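Local coordinates for protein thiol peroxidase (Mycobacterium tuberculosis, PDB 1XVQ) that probably reduces hydrogen peroxide and organic hydroperoxides to water and alcohols with electrons from thioredoxin, helping to protect the cell against oxidative stress, at residues T5-A10 / P148-E153; S22-F27 / E113-T118; T28-D33 / S105-S110; L49-S54 / A129-V134; T62-F67 / P154-A159. All blocks are in the same frame, centred on the assembly; numbering follows the deposited sequence.

Contact 1. Residues T5-A10 / P148-E153; sequences TLRGNA and PEIAQE. With YT3 (yttrium (III) ion), chain D.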
# COMPACT_ATOMS: atom_id res chain seq x y z
N THR A 5 10.45 1.13 -23.46
CA THR A 5 11.06 0.65 -22.21
C THR A 5 10.07 -0.44 -21.82
O THR A 5 8.99 -0.17 -21.29
CB THR A 5 11.08 1.77 -21.09
OG1 THR A 5 12.05 2.77 -21.44
CG2 THR A 5 11.44 1.17 -19.72
N LEU A 6 10.43 -1.69 -22.14
CA LEU A 6 9.57 -2.84 -21.86
C LEU A 6 9.45 -3.06 -20.37
O LEU A 6 10.32 -2.63 -19.60
CB LEU A 6 10.18 -4.09 -22.50
CG LEU A 6 10.34 -4.03 -24.02
CD1 LEU A 6 11.17 -5.25 -24.52
CD2 LEU A 6 8.96 -4.01 -24.65
N ARG A 7 8.41 -3.77 -19.96
CA ARG A 7 8.23 -4.03 -18.54
C ARG A 7 8.67 -5.44 -18.18
O ARG A 7 8.07 -6.40 -18.65
CB ARG A 7 6.77 -3.83 -18.15
CG ARG A 7 6.51 -3.99 -16.64
CD ARG A 7 5.02 -3.77 -16.33
NE ARG A 7 4.69 -4.12 -14.96
CZ ARG A 7 3.45 -4.15 -14.46
NH1 ARG A 7 2.40 -3.84 -15.22
NH2 ARG A 7 3.25 -4.50 -13.20
N GLY A 8 9.70 -5.55 -17.35
CA GLY A 8 10.18 -6.85 -16.92
C GLY A 8 9.19 -7.59 -16.01
O GLY A 8 8.38 -6.97 -15.32
N ASN A 9 9.27 -8.91 -16.00
CA ASN A 9 8.36 -9.72 -15.19
C ASN A 9 8.71 -9.54 -13.72
O ASN A 9 7.83 -9.45 -12.87
CB ASN A 9 8.49 -11.21 -15.57
CG ASN A 9 7.41 -12.09 -14.93
OD1 ASN A 9 7.71 -13.12 -14.34
ND2 ASN A 9 6.15 -11.69 -15.08
N ALA A 10 10.00 -9.50 -13.42
CA ALA A 10 10.44 -9.36 -12.03
C ALA A 10 10.27 -7.93 -11.52
O ALA A 10 10.61 -6.98 -12.21
CB ALA A 10 11.89 -9.79 -11.89
N PRO A 148 6.19 -10.30 -6.00
CA PRO A 148 7.38 -10.51 -6.83
C PRO A 148 7.26 -10.39 -8.33
O PRO A 148 8.25 -10.12 -8.99
CB PRO A 148 7.82 -11.92 -6.42
CG PRO A 148 6.53 -12.59 -6.27
CD PRO A 148 5.76 -11.59 -5.42
N GLU A 149 6.07 -10.59 -8.88
CA GLU A 149 5.94 -10.49 -10.33
C GLU A 149 4.80 -9.59 -10.70
O GLU A 149 3.85 -9.44 -9.94
CB GLU A 149 5.70 -11.85 -10.96
CG GLU A 149 6.75 -12.83 -10.65
CD GLU A 149 6.26 -14.24 -10.93
OE1 GLU A 149 6.98 -15.16 -10.57
OE2 GLU A 149 5.15 -14.40 -11.49
N ILE A 150 4.89 -9.01 -11.90
CA ILE A 150 3.89 -8.08 -12.38
C ILE A 150 2.44 -8.57 -12.44
O ILE A 150 1.52 -7.84 -12.05
CB ILE A 150 4.31 -7.51 -13.77
CG1 ILE A 150 4.54 -8.66 -14.74
CG2 ILE A 150 5.60 -6.71 -13.64
CD1 ILE A 150 4.84 -8.22 -16.18
N ALA A 151 2.21 -9.79 -12.91
CA ALA A 151 0.84 -10.28 -13.02
C ALA A 151 0.43 -11.26 -11.93
O ALA A 151 -0.40 -12.15 -12.16
CB ALA A 151 0.61 -10.90 -14.39
N GLN A 152 1.00 -11.11 -10.74
CA GLN A 152 0.67 -12.01 -9.64
C GLN A 152 -0.29 -11.31 -8.68
O GLN A 152 -0.15 -10.12 -8.40
CB GLN A 152 1.95 -12.43 -8.92
CG GLN A 152 1.78 -13.56 -7.93
CD GLN A 152 3.10 -14.01 -7.33
OE1 GLN A 152 4.04 -14.35 -8.06
NE2 GLN A 152 3.19 -14.02 -6.01
N GLU A 153 -1.29 -12.04 -8.20
CA GLU A 153 -2.26 -11.45 -7.28
C GLU A 153 -1.71 -11.59 -5.85
O GLU A 153 -1.12 -12.60 -5.49
CB GLU A 153 -3.60 -12.17 -7.40
CG GLU A 153 -4.81 -11.23 -7.40
CD GLU A 153 -6.10 -11.97 -7.11
OE1 GLU A 153 -6.17 -12.65 -6.06
OE2 GLU A 153 -7.06 -11.86 -7.91
Y YT3 D . 7.49 -16.84 -12.08
O HOH W 1 1.98 -5.08 -10.67
O HOH W 2 3.88 -12.28 -13.88
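The side chain of Arg-7 leaves its backbone with CG anti to N (chi1 -176°) and stays extended as far as NE, which carries the guanidinium onto Ile-150. In Ile-150, a chi1 of 56° sends CG1 toward the Asn-9 amide and leaves CG2 for the arginine. Here the N-terminal arm of a thioredoxin-fold chain meets a type I beta turn, Glu-149 to Gln-152, at the protein surface. The Arg-7 and Ile-150 side chains run antiparallel past one another, with CB of Ile-150 over one face of the guanidinium and CG2 tight against it, 3.0 Å from Arg-7 NE. A long residue with a charged end suits this exposed place, because the planar group can cover an aliphatic neighbour and still reach water. One water takes a weak bond from Arg-7 NH2 and donates to Ile-150 O.

Beside this pair, Ala-10 and Glu-149 form a single beta bridge. Ile-150 N donates to Asn-9 O in its carbonyl plane at 3.1 Å, and CA of Glu-149 approaches the same oxygen at 3.3 Å. The Asn-9 amide touches both turn residues, a polar group that can lie against carbon and still bond water: OD1 lies 3.8 Å from Glu-149 CG, and ND2 lies 3.4 Å from Ile-150 CG1. A second water accepts from Asn-9 ND2 at 2.6 Å and from Ala-151 N at 3.2 Å.

Contact 2. Residues S22-F27 / E113-T118; sequences SPAPAF and EDYGVT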
# COMPACT_ATOMS: atom_id res chain seq x y z
N SER A 22 9.06 -5.25 13.83
CA SER A 22 9.66 -3.95 14.16
C SER A 22 8.65 -2.83 13.98
O SER A 22 7.65 -2.99 13.26
CB SER A 22 10.87 -3.68 13.25
OG SER A 22 10.47 -3.48 11.91
N PRO A 23 8.89 -1.67 14.62
CA PRO A 23 7.98 -0.52 14.51
C PRO A 23 7.84 -0.09 13.05
O PRO A 23 8.83 0.01 12.31
CB PRO A 23 8.67 0.56 15.35
CG PRO A 23 9.50 -0.22 16.34
CD PRO A 23 10.04 -1.35 15.50
N ALA A 24 6.61 0.16 12.64
CA ALA A 24 6.40 0.57 11.28
C ALA A 24 7.00 1.96 11.07
O ALA A 24 6.87 2.85 11.93
CB ALA A 24 4.91 0.59 10.96
N PRO A 25 7.67 2.16 9.94
CA PRO A 25 8.26 3.47 9.67
C PRO A 25 7.18 4.56 9.69
O PRO A 25 6.05 4.37 9.25
CB PRO A 25 8.87 3.30 8.26
CG PRO A 25 9.20 1.84 8.20
CD PRO A 25 7.95 1.20 8.85
N ALA A 26 7.53 5.73 10.22
CA ALA A 26 6.58 6.81 10.24
C ALA A 26 6.25 7.23 8.82
O ALA A 26 7.02 6.99 7.90
CB ALA A 26 7.18 8.02 10.98
N PHE A 27 5.07 7.80 8.62
CA PHE A 27 4.79 8.33 7.29
C PHE A 27 3.90 9.56 7.38
O PHE A 27 3.19 9.76 8.37
CB PHE A 27 4.14 7.28 6.36
CG PHE A 27 2.88 6.68 6.90
CD1 PHE A 27 1.68 7.39 6.85
CD2 PHE A 27 2.89 5.41 7.45
CE1 PHE A 27 0.49 6.82 7.33
CE2 PHE A 27 1.71 4.84 7.93
CZ PHE A 27 0.52 5.54 7.87
N GLU A 113 10.13 5.23 -0.51
CA GLU A 113 11.51 4.87 -0.18
C GLU A 113 11.62 4.30 1.23
O GLU A 113 12.37 3.32 1.46
CB GLU A 113 12.41 6.10 -0.32
CG GLU A 113 12.48 6.65 -1.78
CD GLU A 113 11.16 7.22 -2.32
OE1 GLU A 113 10.80 6.89 -3.49
OE2 GLU A 113 10.48 8.02 -1.64
N ASP A 114 10.88 4.89 2.16
CA ASP A 114 10.89 4.42 3.55
C ASP A 114 10.32 3.02 3.68
O ASP A 114 10.77 2.26 4.55
CB ASP A 114 10.12 5.37 4.45
CG ASP A 114 10.70 6.77 4.45
OD1 ASP A 114 11.90 6.93 4.11
OD2 ASP A 114 9.94 7.70 4.78
N TYR A 115 9.35 2.68 2.83
CA TYR A 115 8.77 1.36 2.86
C TYR A 115 9.38 0.40 1.83
O TYR A 115 8.95 -0.75 1.73
CB TYR A 115 7.24 1.44 2.68
CG TYR A 115 6.54 1.73 4.00
CD1 TYR A 115 6.64 2.98 4.60
CD2 TYR A 115 5.87 0.72 4.68
CE1 TYR A 115 6.07 3.21 5.87
CE2 TYR A 115 5.32 0.93 5.95
CZ TYR A 115 5.42 2.18 6.53
OH TYR A 115 4.88 2.39 7.80
N GLY A 116 10.37 0.89 1.09
CA GLY A 116 11.06 0.07 0.10
C GLY A 116 10.17 -0.44 -1.03
O GLY A 116 10.40 -1.53 -1.55
N VAL A 117 9.15 0.33 -1.41
CA VAL A 117 8.26 -0.13 -2.47
C VAL A 117 8.29 0.65 -3.77
O VAL A 117 7.65 0.25 -4.73
CB VAL A 117 6.76 -0.21 -1.99
CG1 VAL A 117 6.55 -1.35 -1.01
CG2 VAL A 117 6.34 1.14 -1.36
N THR A 118 9.04 1.73 -3.84
CA THR A 118 9.09 2.49 -5.09
C THR A 118 9.75 1.61 -6.15
O THR A 118 10.78 1.00 -5.88
CB THR A 118 9.92 3.78 -4.93
OG1 THR A 118 9.32 4.59 -3.92
CG2 THR A 118 9.96 4.60 -6.24
O HOH W 3 7.28 7.42 5.15
O HOH W 4 9.84 7.09 8.06
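Asp-114, in the last turn of helix 111-114, turns its CB toward Pro-25 and Ala-26 and meets them largely through water. The helix closes here in a Schellman motif, and its end is pressed against the loop leading into strand 28-30 of this thioredoxin-fold domain. One water donates to Asp-114 OD2 at 2.7 Å and to Ala-26 O at 2.8 Å; a second water joins the same two atoms with a weaker bond to the carboxylate, which also accepts from Ser-110 OG.

Next comes Tyr-115, the main side chain of the contact. With CG anti to the carbonyl carbon (chi1 -83°) the ring swings off the helix end and its hydroxyl reaches the loop. The hydroxyl donates to Pro-25 O at 2.7 Å, on a lone pair in the carbonyl plane. The proline ring leans over one face of the tyrosine, with CB 3.7 Å from CE1 and CD 3.6 Å from CZ. Proline suits this place: its compact, apolar, puckered ring packs on the aromatic face, while its carbonyl takes the hydroxyl. Phe-27 brings its ring edge to the hydroxyl, CD2 lying 3.6 Å from Tyr-115 OH. Phe-111 stacks on the tyrosine from within the helix.

Gly-116 then turns the chain with a positive phi of 62°, a conformation that favours a residue without CB. Val-117 packs on Ala-131 of the central sheet. Finally Thr-118 folds back on the helix end, where its OG1 donates to Glu-113 OE1 at 2.8 Å, 59° out of the carboxylate plane.

Contact 3. Residues T28-D33 / S105-S110; sequences TLTGGD and SAFRDS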
# COMPACT_ATOMS: atom_id res chain seq x y z
N THR A 28 3.97 10.37 6.34
CA THR A 28 3.17 11.58 6.22
C THR A 28 2.67 11.66 4.79
O THR A 28 3.26 12.34 3.94
CB THR A 28 4.02 12.83 6.54
OG1 THR A 28 5.15 12.87 5.65
CG2 THR A 28 4.54 12.80 7.98
N LEU A 29 1.58 10.96 4.52
CA LEU A 29 0.99 10.91 3.18
C LEU A 29 0.09 12.12 2.98
O LEU A 29 -0.07 12.92 3.90
CB LEU A 29 0.19 9.61 3.03
CG LEU A 29 1.09 8.36 3.01
CD1 LEU A 29 0.25 7.10 3.27
CD2 LEU A 29 1.80 8.25 1.66
N THR A 30 -0.45 12.28 1.79
CA THR A 30 -1.34 13.41 1.50
C THR A 30 -2.74 12.91 1.22
O THR A 30 -2.94 11.98 0.44
CB THR A 30 -0.83 14.23 0.28
OG1 THR A 30 0.47 14.72 0.57
CG2 THR A 30 -1.75 15.43 0.01
N GLY A 31 -3.71 13.55 1.87
CA GLY A 31 -5.10 13.16 1.71
C GLY A 31 -5.85 13.91 0.64
O GLY A 31 -5.30 14.82 -0.01
N GLY A 32 -7.12 13.53 0.46
CA GLY A 32 -7.97 14.12 -0.55
C GLY A 32 -8.18 15.62 -0.42
O GLY A 32 -8.50 16.29 -1.39
N ASP A 33 -7.98 16.16 0.78
CA ASP A 33 -8.15 17.60 1.00
C ASP A 33 -6.80 18.30 1.04
O ASP A 33 -6.70 19.45 1.46
CB ASP A 33 -8.90 17.83 2.31
CG ASP A 33 -8.14 17.31 3.52
OD1 ASP A 33 -7.18 16.52 3.35
OD2 ASP A 33 -8.51 17.68 4.66
N SER A 105 -2.16 9.57 -0.97
CA SER A 105 -1.18 9.77 -2.03
C SER A 105 0.23 10.03 -1.50
O SER A 105 0.41 10.82 -0.57
CB SER A 105 -1.63 10.95 -2.90
OG SER A 105 -0.61 11.34 -3.80
N ALA A 106 1.22 9.38 -2.11
CA ALA A 106 2.63 9.54 -1.75
C ALA A 106 3.34 10.51 -2.70
O ALA A 106 4.57 10.50 -2.75
CB ALA A 106 3.35 8.17 -1.82
N PHE A 107 2.60 11.34 -3.43
CA PHE A 107 3.23 12.20 -4.43
C PHE A 107 4.28 13.18 -3.91
O PHE A 107 5.21 13.52 -4.64
CB PHE A 107 2.16 12.92 -5.27
CG PHE A 107 1.75 14.27 -4.74
CD1 PHE A 107 2.39 15.42 -5.18
CD2 PHE A 107 0.69 14.37 -3.84
CE1 PHE A 107 1.98 16.68 -4.72
CE2 PHE A 107 0.27 15.64 -3.38
CZ PHE A 107 0.92 16.79 -3.83
N ARG A 108 4.17 13.59 -2.64
CA ARG A 108 5.16 14.53 -2.11
C ARG A 108 5.79 14.14 -0.77
O ARG A 108 6.20 14.99 0.01
CB ARG A 108 4.55 15.95 -2.05
CG ARG A 108 3.35 16.08 -1.11
CD ARG A 108 2.89 17.55 -1.01
NE ARG A 108 1.67 17.68 -0.21
CZ ARG A 108 0.74 18.62 -0.40
NH1 ARG A 108 0.87 19.51 -1.37
NH2 ARG A 108 -0.31 18.68 0.41
N ASP A 109 5.93 12.84 -0.53
CA ASP A 109 6.56 12.41 0.70
C ASP A 109 7.38 11.17 0.40
O ASP A 109 7.34 10.62 -0.72
CB ASP A 109 5.52 12.14 1.81
CG ASP A 109 4.66 10.94 1.52
OD1 ASP A 109 3.64 11.07 0.82
OD2 ASP A 109 5.05 9.85 1.98
N SER A 110 8.13 10.74 1.41
CA SER A 110 9.07 9.64 1.29
C SER A 110 8.56 8.23 1.52
O SER A 110 9.34 7.28 1.53
CB SER A 110 10.26 9.91 2.23
OG SER A 110 9.79 9.94 3.57
O HOH W 5 2.37 12.98 -0.45
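Thr-30 and Ser-105 grip each other through a reciprocal pair of backbone hydrogen bonds. Thr-30 N donates to Ser-105 O at 2.9 Å, and Ser-105 N returns a nearly straight bond (174°) to Thr-30 O, also 2.9 Å. A water next to them links Thr-30 OG1, Ser-105 O, Arg-108 N and Asp-109 OD1, donating to the last at 2.6 Å. It thus meets several polar groups where segment 105-110 curls away from the strand. Thr-30 OG1 also receives a weak bond from Arg-108 NE, 3.3 Å away; the arginine chain is extended from CG to NE and runs at about a right angle to the threonine.

The pairing is a single antiparallel bridge, which sets the loop before helix 111-114 alongside strand 28-30, one half of a small hairpin with strand 36-38. Ser-105 shapes that loop with an ST turn: its OG accepts from Phe-107 N at 3.2 Å and is hydrogen-bonded as well to Asp-84 O. Threonine fits its place by having two unlike branches: with OG1 anti to the carbonyl carbon and CG2 anti to N (chi1 -60°), it offers OG1 to the water and CG2 to the ring edge of Phe-107, 4.0 Å from CE2.

Farther along, Leu-29 lays CD2 against Ala-106 CB at 3.8 Å and reaches Phe-111 of helix 111-114. Asp-109, whose OD2 accepts from Phe-111 N, brings its CB to 3.1 Å from Thr-28 O.

Contact 4. Residues L49-S54 / A129-V134; sequences LNIFPS and ARAIVV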
# COMPACT_ATOMS: atom_id res chain seq x y z
N LEU A 49 -1.99 -1.17 4.74
CA LEU A 49 -1.50 -0.31 3.66
C LEU A 49 -1.61 -1.18 2.42
O LEU A 49 -0.86 -2.16 2.26
CB LEU A 49 -0.04 0.08 3.88
CG LEU A 49 0.25 0.79 5.20
CD1 LEU A 49 1.78 0.95 5.35
CD2 LEU A 49 -0.47 2.14 5.21
N ASN A 50 -2.54 -0.82 1.54
CA ASN A 50 -2.82 -1.58 0.31
C ASN A 50 -2.19 -0.67 -0.71
O ASN A 50 -2.72 0.37 -1.06
CB ASN A 50 -4.34 -1.68 0.15
CG ASN A 50 -4.78 -2.88 -0.64
OD1 ASN A 50 -5.99 -3.10 -0.78
ND2 ASN A 50 -3.84 -3.66 -1.14
N ILE A 51 -1.03 -1.09 -1.19
CA ILE A 51 -0.21 -0.27 -2.07
C ILE A 51 -0.30 -0.64 -3.53
O ILE A 51 -0.13 -1.82 -3.89
CB ILE A 51 1.23 -0.38 -1.60
CG1 ILE A 51 1.29 -0.06 -0.10
CG2 ILE A 51 2.14 0.60 -2.42
CD1 ILE A 51 2.59 -0.55 0.57
N PHE A 52 -0.51 0.37 -4.37
CA PHE A 52 -0.67 0.15 -5.82
C PHE A 52 0.13 1.07 -6.75
O PHE A 52 0.41 2.22 -6.43
CB PHE A 52 -2.11 0.37 -6.25
CG PHE A 52 -3.13 -0.44 -5.49
CD1 PHE A 52 -3.73 -1.54 -6.08
CD2 PHE A 52 -3.51 -0.07 -4.20
CE1 PHE A 52 -4.72 -2.27 -5.40
CE2 PHE A 52 -4.49 -0.79 -3.51
CZ PHE A 52 -5.10 -1.90 -4.12
N PRO A 53 0.47 0.56 -7.94
CA PRO A 53 1.19 1.40 -8.90
C PRO A 53 0.23 2.53 -9.26
O PRO A 53 0.64 3.67 -9.46
CB PRO A 53 1.45 0.46 -10.06
CG PRO A 53 1.65 -0.89 -9.37
CD PRO A 53 0.61 -0.89 -8.27
N SER A 54 -1.05 2.21 -9.36
CA SER A 54 -2.04 3.24 -9.62
C SER A 54 -3.44 2.73 -9.27
O SER A 54 -3.75 1.54 -9.46
CB SER A 54 -2.00 3.68 -11.09
OG SER A 54 -2.99 4.68 -11.31
N ALA A 129 5.22 -0.23 -6.10
CA ALA A 129 4.90 -1.60 -6.53
C ALA A 129 3.69 -2.16 -5.77
O ALA A 129 3.40 -1.74 -4.63
CB ALA A 129 6.09 -2.51 -6.30
N ARG A 130 2.99 -3.11 -6.40
CA ARG A 130 1.85 -3.75 -5.72
C ARG A 130 2.40 -4.44 -4.45
O ARG A 130 3.30 -5.28 -4.51
CB ARG A 130 1.20 -4.80 -6.61
CG ARG A 130 -0.10 -5.35 -5.99
CD ARG A 130 -1.25 -4.34 -6.05
NE ARG A 130 -2.47 -4.86 -5.42
CZ ARG A 130 -2.82 -4.65 -4.15
NH1 ARG A 130 -2.06 -3.92 -3.33
NH2 ARG A 130 -3.94 -5.19 -3.68
N ALA A 131 1.84 -4.09 -3.30
CA ALA A 131 2.35 -4.64 -2.05
C ALA A 131 1.32 -4.45 -0.96
O ALA A 131 0.40 -3.64 -1.07
CB ALA A 131 3.62 -3.89 -1.67
N ILE A 132 1.51 -5.21 0.11
CA ILE A 132 0.63 -5.13 1.26
C ILE A 132 1.48 -5.06 2.51
O ILE A 132 2.42 -5.84 2.69
CB ILE A 132 -0.33 -6.36 1.35
CG1 ILE A 132 -1.46 -6.19 0.30
CG2 ILE A 132 -0.94 -6.46 2.74
CD1 ILE A 132 -2.42 -7.40 0.18
N VAL A 133 1.17 -4.10 3.38
CA VAL A 133 1.87 -4.02 4.65
C VAL A 133 0.79 -3.89 5.71
O VAL A 133 -0.06 -3.03 5.60
CB VAL A 133 2.82 -2.80 4.74
CG1 VAL A 133 3.36 -2.66 6.18
CG2 VAL A 133 3.97 -2.98 3.76
N VAL A 134 0.84 -4.76 6.71
CA VAL A 134 -0.12 -4.70 7.81
C VAL A 134 0.62 -4.22 9.05
O VAL A 134 1.68 -4.75 9.41
CB VAL A 134 -0.77 -6.07 8.11
CG1 VAL A 134 -1.69 -5.96 9.36
CG2 VAL A 134 -1.58 -6.52 6.90
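Leu-49 and Val-133 run alongside each other in the same direction, with Leu-49 CD1 3.9 Å from Val-133 CB. On the same face of the sheet Ile-51 reaches out with CD1, 4.2 Å from both Ala-131 CB and Val-133 CG2. Branched aliphatic residues fill this buried layer, and the small Ala-131 lets the isoleucine lie across it.

The backbones pair as antiparallel strands at the centre of the thioredoxin-fold sheet. Leu-49 with Val-133 and Ile-51 with Ala-131 are hydrogen-bonded pairs, and Asn-50 with Ile-132 between them is a non-hydrogen-bonded one.

At the polar edge the strands give way to Arg-130 and Phe-52. The arginine chain bends at chi2 (73°), which lays its guanidinium flat on the phenylalanine ring, centres 3.8 Å apart and planes at 19°, a stacked cation-pi pair. The side chain of Phe-52 is about 9 Å from that of Cys-60, the probable peroxidatic cysteine. Arg-130 NH2 is hydrogen-bonded to Tyr-156 OH, on helix 156-165. Two donors hold Ile-51 O from opposite faces of its carbonyl plane: Ala-131 N at 3.1 Å and Arg-130 NH1 at 2.9 Å.

Contact 5. Residues T62-F67 / P154-A159; sequences TSVRTF and PNYEAA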
# COMPACT_ATOMS: atom_id res chain seq x y z
N THR A 62 -13.37 -7.49 -7.84
CA THR A 62 -14.06 -7.97 -6.65
C THR A 62 -13.02 -8.43 -5.62
O THR A 62 -13.21 -8.29 -4.41
CB THR A 62 -15.02 -9.13 -6.99
OG1 THR A 62 -16.16 -8.62 -7.69
CG2 THR A 62 -15.47 -9.87 -5.74
N SER A 63 -11.91 -8.97 -6.11
CA SER A 63 -10.85 -9.43 -5.23
C SER A 63 -10.34 -8.29 -4.34
O SER A 63 -10.09 -8.49 -3.15
CB SER A 63 -9.69 -10.02 -6.06
OG SER A 63 -9.26 -9.11 -7.05
N VAL A 64 -10.22 -7.10 -4.92
CA VAL A 64 -9.75 -5.94 -4.17
C VAL A 64 -10.81 -5.42 -3.20
O VAL A 64 -10.52 -5.18 -2.02
CB VAL A 64 -9.34 -4.78 -5.13
CG1 VAL A 64 -9.12 -3.49 -4.34
CG2 VAL A 64 -8.07 -5.16 -5.87
N ARG A 65 -12.03 -5.24 -3.70
CA ARG A 65 -13.14 -4.76 -2.88
C ARG A 65 -13.38 -5.71 -1.70
O ARG A 65 -13.47 -5.28 -0.55
CB ARG A 65 -14.41 -4.64 -3.73
CG ARG A 65 -15.68 -4.37 -2.93
CD ARG A 65 -15.81 -2.91 -2.50
NE ARG A 65 -16.51 -2.11 -3.49
CZ ARG A 65 -16.87 -0.83 -3.32
NH1 ARG A 65 -16.58 -0.21 -2.18
NH2 ARG A 65 -17.50 -0.18 -4.29
N THR A 66 -13.48 -7.00 -2.02
CA THR A 66 -13.71 -8.03 -1.01
C THR A 66 -12.64 -7.98 0.09
O THR A 66 -12.95 -7.98 1.28
CB THR A 66 -13.73 -9.43 -1.66
OG1 THR A 66 -14.87 -9.54 -2.52
CG2 THR A 66 -13.80 -10.53 -0.61
N PHE A 67 -11.38 -7.93 -0.33
CA PHE A 67 -10.28 -7.85 0.62
C PHE A 67 -10.39 -6.60 1.49
O PHE A 67 -10.26 -6.69 2.71
CB PHE A 67 -8.96 -7.81 -0.13
CG PHE A 67 -7.78 -7.62 0.76
CD1 PHE A 67 -7.46 -8.57 1.74
CD2 PHE A 67 -6.93 -6.53 0.59
CE1 PHE A 67 -6.32 -8.45 2.51
CE2 PHE A 67 -5.78 -6.40 1.36
CZ PHE A 67 -5.48 -7.35 2.32
N PRO A 154 -1.92 -10.57 -5.00
CA PRO A 154 -1.41 -10.64 -3.63
C PRO A 154 -2.03 -11.79 -2.83
O PRO A 154 -3.14 -12.22 -3.13
CB PRO A 154 -1.80 -9.29 -3.05
CG PRO A 154 -2.05 -8.42 -4.28
CD PRO A 154 -2.77 -9.38 -5.15
N ASN A 155 -1.32 -12.27 -1.83
CA ASN A 155 -1.85 -13.34 -0.99
C ASN A 155 -2.78 -12.69 0.04
O ASN A 155 -2.36 -12.38 1.14
CB ASN A 155 -0.71 -14.05 -0.26
CG ASN A 155 -1.18 -15.30 0.45
OD1 ASN A 155 -2.36 -15.43 0.80
ND2 ASN A 155 -0.26 -16.22 0.69
N TYR A 156 -4.03 -12.48 -0.33
CA TYR A 156 -4.98 -11.85 0.57
C TYR A 156 -5.28 -12.66 1.82
O TYR A 156 -5.52 -12.11 2.89
CB TYR A 156 -6.29 -11.56 -0.17
CG TYR A 156 -6.14 -10.55 -1.28
CD1 TYR A 156 -5.66 -9.26 -1.02
CD2 TYR A 156 -6.48 -10.86 -2.60
CE1 TYR A 156 -5.52 -8.32 -2.03
CE2 TYR A 156 -6.34 -9.93 -3.63
CZ TYR A 156 -5.86 -8.66 -3.33
OH TYR A 156 -5.71 -7.73 -4.33
N GLU A 157 -5.28 -13.98 1.68
CA GLU A 157 -5.58 -14.86 2.80
C GLU A 157 -4.58 -14.71 3.94
O GLU A 157 -4.98 -14.59 5.12
CB GLU A 157 -5.63 -16.31 2.33
CG GLU A 157 -6.07 -17.30 3.38
CD GLU A 157 -6.19 -18.72 2.84
OE1 GLU A 157 -6.57 -19.62 3.61
OE2 GLU A 157 -5.91 -18.93 1.63
N ALA A 158 -3.30 -14.71 3.60
CA ALA A 158 -2.24 -14.58 4.61
C ALA A 158 -2.29 -13.21 5.27
O ALA A 158 -2.10 -13.10 6.47
CB ALA A 158 -0.88 -14.79 3.98
N ALA A 159 -2.55 -12.16 4.49
CA ALA A 159 -2.64 -10.80 5.04
C ALA A 159 -3.80 -10.71 6.04
O ALA A 159 -3.68 -10.10 7.10
CB ALA A 159 -2.86 -9.76 3.92
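Phe-67 and Tyr-156 meet ring against ring at an oblique tilt: their planes make 40° and their centroids are 4.4 Å apart. Neither ring lies flat on the other. Instead the tyrosine brings one corner, CD1, over the centre of the phenylalanine face, and this atom comes within 3.2 Å of Phe-67 CG, a tight fit. Phe-67 in turn sets its CB over the tyrosine ring, a CH-pi contact with CB 4.1 Å from the centroid. The phenylalanine reaches this position with CG anti to the backbone N (chi1 176°), which swings the ring off its helix and brings its face to the tyrosine CD1 corner.

The same face of the tyrosine also receives Ser-63 O, 4.0 Å from CE2, while Pro-154 O lies over the opposite face, so the ring has a backbone oxygen over each face, one from helix 62-73 and one from its own segment. Its far end passes Val-64, whose CG2 branch is 3.8 Å from Tyr-156 OH. Because that hydroxyl also reaches Arg-130, a tyrosine serves here as both a packing surface and a hydrogen-bonding group.

The pair joins two helices of the thioredoxin fold, 62-73 and 156-165, on one side of the central sheet. Helix 62-73 closely follows Cys-60, the predicted sulfenic acid-forming cysteine, and the side chain of Val-64 is about 6 Å from it.

Helix 156-165 starts with Asn-155 as N-cap, its OD1 accepting from Ala-158 N at 3.0 Å. One turn along, Ala-159 is small enough to bring its CB to 3.9 Å from Phe-67 CZ.

Overall arrangement
Contact 4 lies at the heart of the chain, about 3 Å from its centre, where strands 47-51 and 131-135 pair. Contacts 2 and 5, each with its centre about 12 Å from that of contact 4, touch it and lie on opposite sides of the chain's centre: helices 62-73 and 156-165 cover one face of the sheet, the end of helix 111-114 the other. Contact 3 adjoins contact 2 in sequence and is nested within its loop. Contact 1, at the surface, closes the longest loop, enclosing contacts 2, 3 and 4 and crossing and touching contact 5. Interleaved segments thus knit the layered thioredoxin fold, with contacts 4 and 5 nearest the predicted catalytic Cys-60.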